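Local coordinates for probable glucarate dehydratase (Mycobacterium smegmatis str. MC2 155, PDB 3VDG), which probably catalyses the metal-dependent dehydration of glucarate, as a member of the enolase superfamily whose metal site holds a sodium ion in this crystal, at residues G152-S156 / V395-L401; A258-E262 / Q284-P288; L289-V295 / S309-L314; V380-L386 / G402-D406. All coordinates share one frame; numbering follows the deposited sequence.

How the contacts relate
Following the chain from the N terminus, helix 131-151 runs into 152-156, the first half of contact 1, whose partner 395-401 lies well over two hundred residues on. Nearly all of the barrel falls inside that loop. Contact 2 closes first within it, joining the end of helix 251-260 to the turn leading into strand 289-291. Contact 3 follows in series, pairs that strand with 312-315 and reaches the metal; P288 of contact 2 packs against Q311 and V312. Contact 4, 380-386 with 402-406, crosses contact 1, and the two touch where P396 meets A385, L386 and G402. Contacts 2 and 3 lie on the opposite side of the chain's centre from contact 4.

Contact 1 (G152-S156 / V395-L401); sequences GRPVS and VPATPGL
P154 packs on the carbonyls of P396, A397 and T398, and its CB comes within 3.2 Å of T398 O. CG and CD of the same ring pass near A397 O. The peptides on either side of the proline are bonded to one residue, G400: its N donates to R153 O over 2.8 Å in a nearly straight bond (166°), while its O accepts from V155 N at 3.1 Å. Together they make a single bridge between two segments that are otherwise irregular. V155 supplies the apolar edge. With CG1 anti to the backbone N (chi1 162°), its CG2 is left over the G400 carbonyl, 3.5 Å from G400 C, and also reaches L401 CD1. Beyond the other end of the bridge, P399 CB rests 3.8 Å from G152 CA, and N26 of the second subunit bonds to G152 O. A water joins S156 OG to P396 O. The bridge ties the residues just after helix 131-151 to the loop that runs from strand 392-394 of the barrel sheet toward helix 407-420. D145, within helix 131-151, accepts from L401 N through OD1, and H357 of helix 349-360 packs against P154, S156 and V395.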
loop_
_atom_site.group_PDB
_atom_site.type_symbol
_atom_site.label_atom_id
_atom_site.label_comp_id
_atom_site.label_asym_id
_atom_site.label_seq_id
_atom_site.Cartn_x
_atom_site.Cartn_y
_atom_site.Cartn_z
ATOM N N GLY A 152 15.911 13.065 -10.274
ATOM C CA GLY A 152 15.511 14.461 -10.281
ATOM C C GLY A 152 14.114 14.703 -9.731
ATOM O O GLY A 152 13.523 15.735 -10.021
ATOM N N ARG A 153 13.579 13.771 -8.939
ATOM C CA ARG A 153 12.192 13.911 -8.413
ATOM C C ARG A 153 12.186 14.068 -6.883
ATOM O O ARG A 153 13.017 13.477 -6.200
ATOM C CB ARG A 153 11.305 12.694 -8.763
ATOM C CG ARG A 153 11.346 12.197 -10.221
ATOM C CD ARG A 153 11.108 13.320 -11.226
ATOM N NE ARG A 153 9.844 14.005 -10.981
ATOM C CZ ARG A 153 9.423 15.040 -11.696
ATOM N NH1 ARG A 153 10.189 15.499 -12.690
ATOM N NH2 ARG A 153 8.251 15.611 -11.419
ATOM N N PRO A 154 11.257 14.877 -6.346
ATOM C CA PRO A 154 11.124 14.922 -4.900
ATOM C C PRO A 154 10.573 13.573 -4.413
ATOM O O PRO A 154 9.911 12.855 -5.156
ATOM C CB PRO A 154 10.091 16.033 -4.663
ATOM C CG PRO A 154 9.310 16.109 -5.943
ATOM C CD PRO A 154 10.298 15.769 -7.026
ATOM N N VAL A 155 10.858 13.233 -3.172
ATOM C CA VAL A 155 10.411 11.947 -2.620
ATOM C C VAL A 155 8.886 11.787 -2.717
ATOM O O VAL A 155 8.381 10.686 -2.951
ATOM C CB VAL A 155 10.935 11.796 -1.172
ATOM C CG1 VAL A 155 10.166 10.733 -0.404
ATOM C CG2 VAL A 155 12.425 11.464 -1.209
ATOM N N SER A 156 8.134 12.873 -2.567
ATOM C CA SER A 156 6.665 12.767 -2.702
ATOM C C SER A 156 6.235 12.188 -4.061
ATOM O O SER A 156 5.216 11.482 -4.136
ATOM C CB SER A 156 5.982 14.117 -2.449
ATOM O OG SER A 156 6.393 15.054 -3.421
ATOM N N VAL A 395 5.904 21.468 1.112
ATOM C CA VAL A 395 6.636 20.268 0.691
ATOM C C VAL A 395 7.771 20.709 -0.249
ATOM O O VAL A 395 7.525 21.486 -1.161
ATOM C CB VAL A 395 5.697 19.200 0.072
ATOM C CG1 VAL A 395 4.992 19.711 -1.169
ATOM C CG2 VAL A 395 6.459 17.920 -0.245
ATOM N N PRO A 396 9.018 20.267 0.009
ATOM C CA PRO A 396 10.111 20.646 -0.901
ATOM C C PRO A 396 9.849 20.107 -2.313
ATOM O O PRO A 396 9.339 18.990 -2.463
ATOM C CB PRO A 396 11.339 19.946 -0.295
ATOM C CG PRO A 396 11.003 19.793 1.165
ATOM C CD PRO A 396 9.511 19.533 1.196
ATOM N N ALA A 397 10.201 20.888 -3.333
ATOM C CA ALA A 397 9.949 20.504 -4.732
ATOM C C ALA A 397 11.236 20.021 -5.397
ATOM O O ALA A 397 11.221 19.553 -6.539
ATOM C CB ALA A 397 9.358 21.696 -5.509
ATOM N N THR A 398 12.347 20.111 -4.672
ATOM C CA THR A 398 13.648 19.728 -5.201
ATOM C C THR A 398 13.775 18.195 -5.263
ATOM O O THR A 398 12.980 17.490 -4.654
ATOM C CB THR A 398 14.767 20.278 -4.293
ATOM O OG1 THR A 398 14.478 19.906 -2.940
ATOM C CG2 THR A 398 14.814 21.801 -4.355
ATOM N N PRO A 399 14.800 17.681 -5.974
ATOM C CA PRO A 399 15.062 16.235 -6.030
ATOM C C PRO A 399 15.389 15.661 -4.661
ATOM O O PRO A 399 16.060 16.299 -3.859
ATOM C CB PRO A 399 16.306 16.131 -6.923
ATOM C CG PRO A 399 16.223 17.342 -7.810
ATOM C CD PRO A 399 15.666 18.431 -6.897
ATOM N N GLY A 400 14.932 14.444 -4.406
ATOM C CA GLY A 400 15.256 13.756 -3.144
ATOM C C GLY A 400 14.439 14.233 -1.956
ATOM O O GLY A 400 13.305 14.738 -2.103
ATOM N N LEU A 401 15.013 14.065 -0.764
ATOM C CA LEU A 401 14.334 14.452 0.478
ATOM C C LEU A 401 14.244 15.968 0.585
ATOM O O LEU A 401 13.308 16.515 1.163
ATOM C CB LEU A 401 15.079 13.852 1.676
ATOM C CG LEU A 401 14.379 13.361 2.939
ATOM C CD1 LEU A 401 13.140 12.523 2.636
ATOM C CD2 LEU A 401 15.391 12.563 3.754
HETATM O O HOH W 1 7.119 17.890 -3.672
#

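Contact 2 (A258-E262 / Q284-P288); sequences AAGLE and QAPMP
A258 presents its methyl to both A285 and M287: CB lies 3.8 Å from A285 CB and equally far from M287 SD. The methionine is folded back on itself to get there. CG sits between the backbone N and the carbonyl carbon (chi1 71°), and further bends at chi2 and chi3 swing the tip under the end of the helix, where M287 CE is 3.5 Å from A258 O and as close to L261 O. On the more open side, P286 CG rests 3.8 Å from E262 CB, and the extended glutamate runs across the proline ring, with CB and CG nearest and the carboxylate end also beside P286 CB. No hydrogen bond crosses; the contact is van der Waals packing, partly of methyl and ring carbons against carbonyl oxygens. In the barrel domain of this enolase-superfamily protein, the last turn of helix 251-260 here meets the turn leading from helix 275-284 into strand 289-291. L261 is the first residue to leave helical angles; L261 N gives only a weak bond to A258 O, and E262 N bonds A259 O at 3.3 Å, which places L261 O and E262 beside M287 and P286. Further out, L261 packs on M226 and V229 of helix 222-235, and P288 is tied through its backbone to L268 on the neighbouring strand.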
loop_
_atom_site.group_PDB
_atom_site.type_symbol
_atom_site.label_atom_id
_atom_site.label_comp_id
_atom_site.label_asym_id
_atom_site.label_seq_id
_atom_site.Cartn_x
_atom_site.Cartn_y
_atom_site.Cartn_z
ATOM N N ALA A 258 -14.035 11.440 28.658
ATOM C CA ALA A 258 -14.637 11.609 27.331
ATOM C C ALA A 258 -16.010 12.296 27.408
ATOM O O ALA A 258 -16.313 13.212 26.624
ATOM C CB ALA A 258 -14.728 10.269 26.606
ATOM N N ALA A 259 -16.837 11.868 28.355
ATOM C CA ALA A 259 -18.165 12.468 28.508
ATOM C C ALA A 259 -18.014 13.930 28.865
ATOM O O ALA A 259 -18.689 14.785 28.304
ATOM C CB ALA A 259 -18.986 11.734 29.566
ATOM N N GLY A 260 -17.086 14.225 29.769
ATOM C CA GLY A 260 -16.850 15.589 30.194
ATOM C C GLY A 260 -16.258 16.469 29.118
ATOM O O GLY A 260 -16.389 17.679 29.175
ATOM N N LEU A 261 -15.592 15.880 28.132
ATOM C CA LEU A 261 -15.009 16.691 27.061
ATOM C C LEU A 261 -15.774 16.549 25.735
ATOM O O LEU A 261 -15.260 16.904 24.660
ATOM C CB LEU A 261 -13.517 16.371 26.881
ATOM C CG LEU A 261 -12.596 16.769 28.044
ATOM C CD1 LEU A 261 -11.173 16.283 27.783
ATOM C CD2 LEU A 261 -12.631 18.273 28.289
ATOM N N GLU A 262 -16.997 16.031 25.807
ATOM C CA GLU A 262 -17.826 15.928 24.619
ATOM C C GLU A 262 -17.842 17.277 23.898
ATOM O O GLU A 262 -18.017 18.314 24.527
ATOM C CB GLU A 262 -19.255 15.505 24.979
ATOM C CG GLU A 262 -20.193 15.525 23.778
ATOM C CD GLU A 262 -21.469 14.734 24.002
ATOM O OE1 GLU A 262 -21.728 14.334 25.150
ATOM O OE2 GLU A 262 -22.212 14.499 23.026
ATOM N N GLN A 284 -18.443 4.114 24.359
ATOM C CA GLN A 284 -19.146 5.195 25.051
ATOM C C GLN A 284 -18.645 6.581 24.654
ATOM O O GLN A 284 -19.380 7.556 24.739
ATOM C CB GLN A 284 -19.057 5.026 26.575
ATOM C CG GLN A 284 -19.585 3.694 27.105
ATOM C CD GLN A 284 -19.823 3.700 28.609
ATOM O OE1 GLN A 284 -20.404 4.637 29.156
ATOM N NE2 GLN A 284 -19.386 2.643 29.282
ATOM N N ALA A 285 -17.393 6.674 24.214
ATOM C CA ALA A 285 -16.804 7.978 23.924
ATOM C C ALA A 285 -17.472 8.646 22.713
ATOM O O ALA A 285 -17.654 8.021 21.672
ATOM C CB ALA A 285 -15.302 7.849 23.698
ATOM N N PRO A 286 -17.857 9.916 22.864
ATOM C CA PRO A 286 -18.511 10.629 21.764
ATOM C C PRO A 286 -17.505 11.064 20.689
ATOM O O PRO A 286 -17.870 11.172 19.529
ATOM C CB PRO A 286 -19.163 11.835 22.451
ATOM C CG PRO A 286 -18.384 12.030 23.714
ATOM C CD PRO A 286 -17.872 10.675 24.126
ATOM N N MET A 287 -16.245 11.290 21.056
ATOM C CA MET A 287 -15.228 11.582 20.036
ATOM C C MET A 287 -14.469 10.309 19.659
ATOM O O MET A 287 -14.463 9.325 20.406
ATOM C CB MET A 287 -14.256 12.690 20.490
ATOM C CG MET A 287 -13.279 12.296 21.608
ATOM S SD MET A 287 -14.017 11.966 23.242
ATOM C CE MET A 287 -14.487 13.637 23.707
ATOM N N PRO A 288 -13.821 10.314 18.489
ATOM C CA PRO A 288 -13.046 9.145 18.070
ATOM C C PRO A 288 -11.857 8.912 19.008
ATOM O O PRO A 288 -11.290 9.885 19.518
ATOM C CB PRO A 288 -12.496 9.561 16.683
ATOM C CG PRO A 288 -13.283 10.747 16.264
ATOM C CD PRO A 288 -13.780 11.415 17.508
#

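Contact 3 (L289-V295 / S309-L314); sequences LATNMCV and SVQVVL. With NA (sodium ion), chain C; FMT (formic acid), chain B.
L289 O is gripped by two consecutive backbone donors, Q311 N at 2.9 Å and V312 N at 3.0 Å, while L289 N donates a hydrogen bond to OE1 of Q311. That glutamine bends at chi2 (74°), bringing OE1 back to within 2.9 Å of L289 N for an almost straight bond. Parallel pairing then continues: T291 N binds V312 O, and T291 O takes L314 N. A290 CB lies 3.7 Å from both V312 CB and L314 CD1. On the other face the T291 and V310 side chains cross at about a right angle, CG2 meeting CG1. Where the strand ends, T291 OG1 accepts from M293 N, an ST turn, and from C294 N, three residues on, an ST motif; it is also hydrogen-bonded to D270. This shapes the chain around N292, whose OD1 binds the sodium ion at 2.2 Å and has L314 CD2 against it at 3.4 Å. D244, E269 and two waters complete the ligands; the site probably takes magnesium in the working enzyme. A beta-alpha-beta crossover through helix 301-307 links the two strands, which sit side by side in the barrel between strands 267-269 and 339-342, with helix 275-284 packed over L289, V310 and Q311.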
loop_
_atom_site.group_PDB
_atom_site.type_symbol
_atom_site.label_atom_id
_atom_site.label_comp_id
_atom_site.label_asym_id
_atom_site.label_seq_id
_atom_site.Cartn_x
_atom_site.Cartn_y
_atom_site.Cartn_z
ATOM N N LEU A 289 -11.490 7.645 19.236
ATOM C CA LEU A 289 -10.248 7.329 19.930
ATOM C C LEU A 289 -9.146 7.134 18.903
ATOM O O LEU A 289 -9.369 6.527 17.850
ATOM C CB LEU A 289 -10.377 6.031 20.739
ATOM C CG LEU A 289 -11.415 6.052 21.872
ATOM C CD1 LEU A 289 -11.131 4.865 22.790
ATOM C CD2 LEU A 289 -11.306 7.373 22.634
ATOM N N ALA A 290 -7.963 7.642 19.225
ATOM C CA ALA A 290 -6.776 7.477 18.395
ATOM C C ALA A 290 -5.735 6.689 19.170
ATOM O O ALA A 290 -5.790 6.624 20.396
ATOM C CB ALA A 290 -6.215 8.840 18.033
ATOM N N THR A 291 -4.772 6.096 18.468
ATOM C CA THR A 291 -3.711 5.396 19.161
ATOM C C THR A 291 -2.360 5.479 18.448
ATOM O O THR A 291 -2.297 5.538 17.219
ATOM C CB THR A 291 -4.045 3.914 19.322
ATOM O OG1 THR A 291 -3.048 3.310 20.165
ATOM C CG2 THR A 291 -4.012 3.229 17.963
ATOM N N ASN A 292 -1.289 5.493 19.241
ATOM C CA ASN A 292 0.031 5.061 18.787
ATOM C C ASN A 292 0.645 4.151 19.830
ATOM O O ASN A 292 1.857 4.176 20.047
ATOM C CB ASN A 292 0.970 6.237 18.572
ATOM C CG ASN A 292 1.020 7.165 19.772
ATOM O OD1 ASN A 292 0.493 8.272 19.722
ATOM N ND2 ASN A 292 1.650 6.720 20.855
ATOM N N MET A 293 -0.185 3.374 20.506
ATOM C CA MET A 293 0.327 2.471 21.513
ATOM C C MET A 293 -0.212 1.076 21.315
ATOM O O MET A 293 0.528 0.123 21.420
ATOM C CB MET A 293 0.018 2.970 22.933
ATOM C CG MET A 293 0.802 4.207 23.325
ATOM S SD MET A 293 0.323 4.816 24.968
ATOM C CE MET A 293 1.203 3.628 25.982
ATOM N N CYS A 294 -1.496 0.936 21.010
ATOM C CA CYS A 294 -2.018 -0.424 20.844
ATOM C C CYS A 294 -2.086 -0.860 19.383
ATOM O O CYS A 294 -2.393 -2.014 19.098
ATOM C CB CYS A 294 -3.361 -0.619 21.575
ATOM S SG CYS A 294 -4.672 0.473 21.011
ATOM N N VAL A 295 -1.794 0.061 18.462
ATOM C CA VAL A 295 -1.591 -0.287 17.049
ATOM C C VAL A 295 -0.297 0.388 16.543
ATOM O O VAL A 295 -0.311 1.565 16.153
ATOM C CB VAL A 295 -2.777 0.165 16.157
ATOM C CG1 VAL A 295 -2.544 -0.271 14.710
ATOM C CG2 VAL A 295 -4.086 -0.436 16.649
ATOM N N SER A 309 -11.449 -1.166 18.495
ATOM C CA SER A 309 -10.714 -0.520 19.577
ATOM C C SER A 309 -10.393 0.931 19.303
ATOM O O SER A 309 -10.303 1.730 20.230
ATOM C CB SER A 309 -9.413 -1.263 19.850
ATOM O OG SER A 309 -9.688 -2.604 20.168
ATOM N N VAL A 310 -10.168 1.273 18.041
ATOM C CA VAL A 310 -9.798 2.656 17.710
ATOM C C VAL A 310 -10.434 3.099 16.408
ATOM O O VAL A 310 -10.773 2.270 15.545
ATOM C CB VAL A 310 -8.271 2.864 17.575
ATOM C CG1 VAL A 310 -7.570 2.647 18.909
ATOM C CG2 VAL A 310 -7.691 1.975 16.478
ATOM N N GLN A 311 -10.579 4.411 16.278
ATOM C CA GLN A 311 -11.186 5.009 15.110
ATOM C C GLN A 311 -10.153 5.790 14.297
ATOM O O GLN A 311 -10.401 6.108 13.134
ATOM C CB GLN A 311 -12.346 5.916 15.537
ATOM C CG GLN A 311 -13.542 5.133 16.083
ATOM C CD GLN A 311 -13.292 4.587 17.477
ATOM O OE1 GLN A 311 -13.036 5.354 18.416
ATOM N NE2 GLN A 311 -13.359 3.256 17.625
ATOM N N VAL A 312 -9.008 6.099 14.915
ATOM C CA VAL A 312 -7.922 6.860 14.261
ATOM C C VAL A 312 -6.574 6.194 14.580
ATOM O O VAL A 312 -6.310 5.857 15.733
ATOM C CB VAL A 312 -7.878 8.325 14.757
ATOM C CG1 VAL A 312 -6.688 9.056 14.160
ATOM C CG2 VAL A 312 -9.180 9.084 14.449
ATOM N N VAL A 313 -5.732 5.972 13.572
ATOM C CA VAL A 313 -4.396 5.395 13.819
ATOM C C VAL A 313 -3.356 6.493 13.570
ATOM O O VAL A 313 -3.450 7.243 12.597
ATOM C CB VAL A 313 -4.105 4.184 12.901
ATOM C CG1 VAL A 313 -2.682 3.662 13.134
ATOM C CG2 VAL A 313 -5.106 3.065 13.176
ATOM N N LEU A 314 -2.390 6.637 14.457
ATOM C CA LEU A 314 -1.338 7.613 14.208
ATOM C C LEU A 314 -0.198 6.951 13.476
ATOM O O LEU A 314 0.411 6.039 13.993
ATOM C CB LEU A 314 -0.841 8.260 15.495
ATOM C CG LEU A 314 -1.521 9.542 15.974
ATOM C CD1 LEU A 314 -2.965 9.285 16.342
ATOM C CD2 LEU A 314 -0.780 10.141 17.166
HETATM NA NA NA C . -0.026 9.757 21.254
HETATM C C FMT B . 4.317 9.184 23.087
HETATM O O1 FMT B . 3.109 9.100 22.890
HETATM O O2 FMT B . 5.182 8.658 22.212
HETATM O O HOH W 2 -0.226 8.036 22.864
HETATM O O HOH W 3 1.143 3.859 15.535
HETATM O O HOH W 4 2.078 10.668 21.248
#

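Contact 4 (V380-L386 / G402-D406); sequences VVAPGAL and GVEID
V381 and I405 face each other in a single backbone bridge, held by two hydrogen bonds. D406 N donates to V380 O over 2.9 Å at 171°, and A382 N donates to E404 O, also at 2.9 Å. Weaker CA-H...O contacts reinforce both: I405 CA lies against V380 O, and V381 CA comes to 3.2 Å from E404 O. Water carries the polar links further. One molecule donates to A382 O and accepts from E404 N; another donates to V381 O and to D406 OD2, joining the loop to the carboxylate. D406 is the N-cap of helix 407-420, its OD1 accepting from A409 N and, weakly, from D408 N.

The apolar part centres on V403, which points toward 380-386. Its CG1, anti to the carbonyl carbon (chi1 -68°), touches L386 CD1 at 3.7 Å and, in a direction roughly perpendicular to that, A385 CB at 4.0 Å. V381 comes from another side, its CB 4.0 Å from V403 CB. A385 CB also presses on G402 O at 3.3 Å. At the far end I405 CD1 reaches V380 CG2.

Both segments are loops: 380-386 leads to strand 388-389, while residues 402-406 lie after strand 392-394 and run into helix 407-420. Strand 55-65 belongs to the antiparallel sheet of the N-terminal part, so V380 and I405, both on its V60, sit where that sheet meets the C-terminal barrel part, as in enolase-superfamily proteins. Helix 349-360 lies under V380, V381, L386 and V403, through I350, L352 and A353, and L410 of helix 407-420 packs on V380 and I405.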
loop_
_atom_site.group_PDB
_atom_site.type_symbol
_atom_site.label_atom_id
_atom_site.label_comp_id
_atom_site.label_asym_id
_atom_site.label_seq_id
_atom_site.Cartn_x
_atom_site.Cartn_y
_atom_site.Cartn_z
ATOM N N VAL A 380 20.849 18.954 12.148
ATOM C CA VAL A 380 21.996 18.402 11.414
ATOM C C VAL A 380 21.968 18.718 9.920
ATOM O O VAL A 380 22.925 18.403 9.202
ATOM C CB VAL A 380 22.125 16.867 11.566
ATOM C CG1 VAL A 380 22.446 16.487 13.007
ATOM C CG2 VAL A 380 20.861 16.173 11.092
ATOM N N VAL A 381 20.878 19.319 9.450
ATOM C CA VAL A 381 20.762 19.680 8.035
ATOM C C VAL A 381 20.899 21.180 7.829
ATOM O O VAL A 381 20.656 21.970 8.738
ATOM C CB VAL A 381 19.437 19.187 7.393
ATOM C CG1 VAL A 381 19.313 17.679 7.567
ATOM C CG2 VAL A 381 18.222 19.916 7.974
ATOM N N ALA A 382 21.310 21.576 6.632
ATOM C CA ALA A 382 21.412 22.995 6.321
ATOM C C ALA A 382 20.021 23.633 6.387
ATOM O O ALA A 382 19.029 22.994 6.052
ATOM C CB ALA A 382 22.047 23.194 4.953
ATOM N N PRO A 383 19.939 24.895 6.837
ATOM C CA PRO A 383 18.624 25.496 7.079
ATOM C C PRO A 383 17.967 25.968 5.785
ATOM O O PRO A 383 18.609 26.006 4.730
ATOM C CB PRO A 383 18.951 26.702 7.973
ATOM C CG PRO A 383 20.359 27.067 7.586
ATOM C CD PRO A 383 21.051 25.759 7.286
ATOM N N GLY A 384 16.693 26.318 5.860
ATOM C CA GLY A 384 16.036 26.954 4.720
ATOM C C GLY A 384 15.035 26.101 3.972
ATOM O O GLY A 384 14.221 26.610 3.216
ATOM N N ALA A 385 15.076 24.793 4.170
ATOM C CA ALA A 385 14.217 23.934 3.375
ATOM C C ALA A 385 12.908 23.580 4.082
ATOM O O ALA A 385 11.972 23.110 3.447
ATOM C CB ALA A 385 14.968 22.669 2.972
ATOM N N LEU A 386 12.838 23.810 5.389
ATOM C CA LEU A 386 11.696 23.338 6.186
ATOM C C LEU A 386 11.122 24.401 7.138
ATOM O O LEU A 386 10.963 24.162 8.335
ATOM C CB LEU A 386 12.098 22.098 6.989
ATOM C CG LEU A 386 12.476 20.874 6.129
ATOM C CD1 LEU A 386 13.010 19.741 6.978
ATOM C CD2 LEU A 386 11.328 20.393 5.252
ATOM N N GLY A 402 15.212 16.662 -0.005
ATOM C CA GLY A 402 15.152 18.129 -0.040
ATOM C C GLY A 402 15.951 18.802 1.071
ATOM O O GLY A 402 15.893 20.011 1.223
ATOM N N VAL A 403 16.683 18.022 1.859
ATOM C CA VAL A 403 17.561 18.595 2.883
ATOM C C VAL A 403 18.927 17.946 2.714
ATOM O O VAL A 403 19.014 16.825 2.202
ATOM C CB VAL A 403 17.041 18.348 4.320
ATOM C CG1 VAL A 403 15.763 19.140 4.562
ATOM C CG2 VAL A 403 16.791 16.862 4.554
ATOM N N GLU A 404 19.987 18.639 3.137
ATOM C CA GLU A 404 21.364 18.108 3.039
ATOM C C GLU A 404 22.107 18.290 4.352
ATOM O O GLU A 404 21.862 19.251 5.075
ATOM C CB GLU A 404 22.155 18.820 1.929
ATOM C CG GLU A 404 21.574 18.651 0.530
ATOM C CD GLU A 404 22.525 19.098 -0.573
ATOM O OE1 GLU A 404 23.725 19.332 -0.297
ATOM O OE2 GLU A 404 22.076 19.211 -1.732
ATOM N N ILE A 405 23.025 17.375 4.643
ATOM C CA ILE A 405 23.772 17.431 5.898
ATOM C C ILE A 405 24.648 18.672 5.934
ATOM O O ILE A 405 25.243 19.064 4.923
ATOM C CB ILE A 405 24.675 16.200 6.077
ATOM C CG1 ILE A 405 23.846 14.959 6.416
ATOM C CG2 ILE A 405 25.704 16.435 7.189
ATOM C CD1 ILE A 405 23.161 15.054 7.756
ATOM N N ASP A 406 24.689 19.302 7.100
ATOM C CA ASP A 406 25.670 20.334 7.416
ATOM C C ASP A 406 26.718 19.602 8.242
ATOM O O ASP A 406 26.471 19.246 9.403
ATOM C CB ASP A 406 24.974 21.439 8.203
ATOM C CG ASP A 406 25.939 22.474 8.772
ATOM O OD1 ASP A 406 27.149 22.193 8.915
ATOM O OD2 ASP A 406 25.466 23.572 9.109
HETATM O O HOH W 5 22.606 23.203 10.242
HETATM O O HOH W 6 19.163 21.262 3.874
#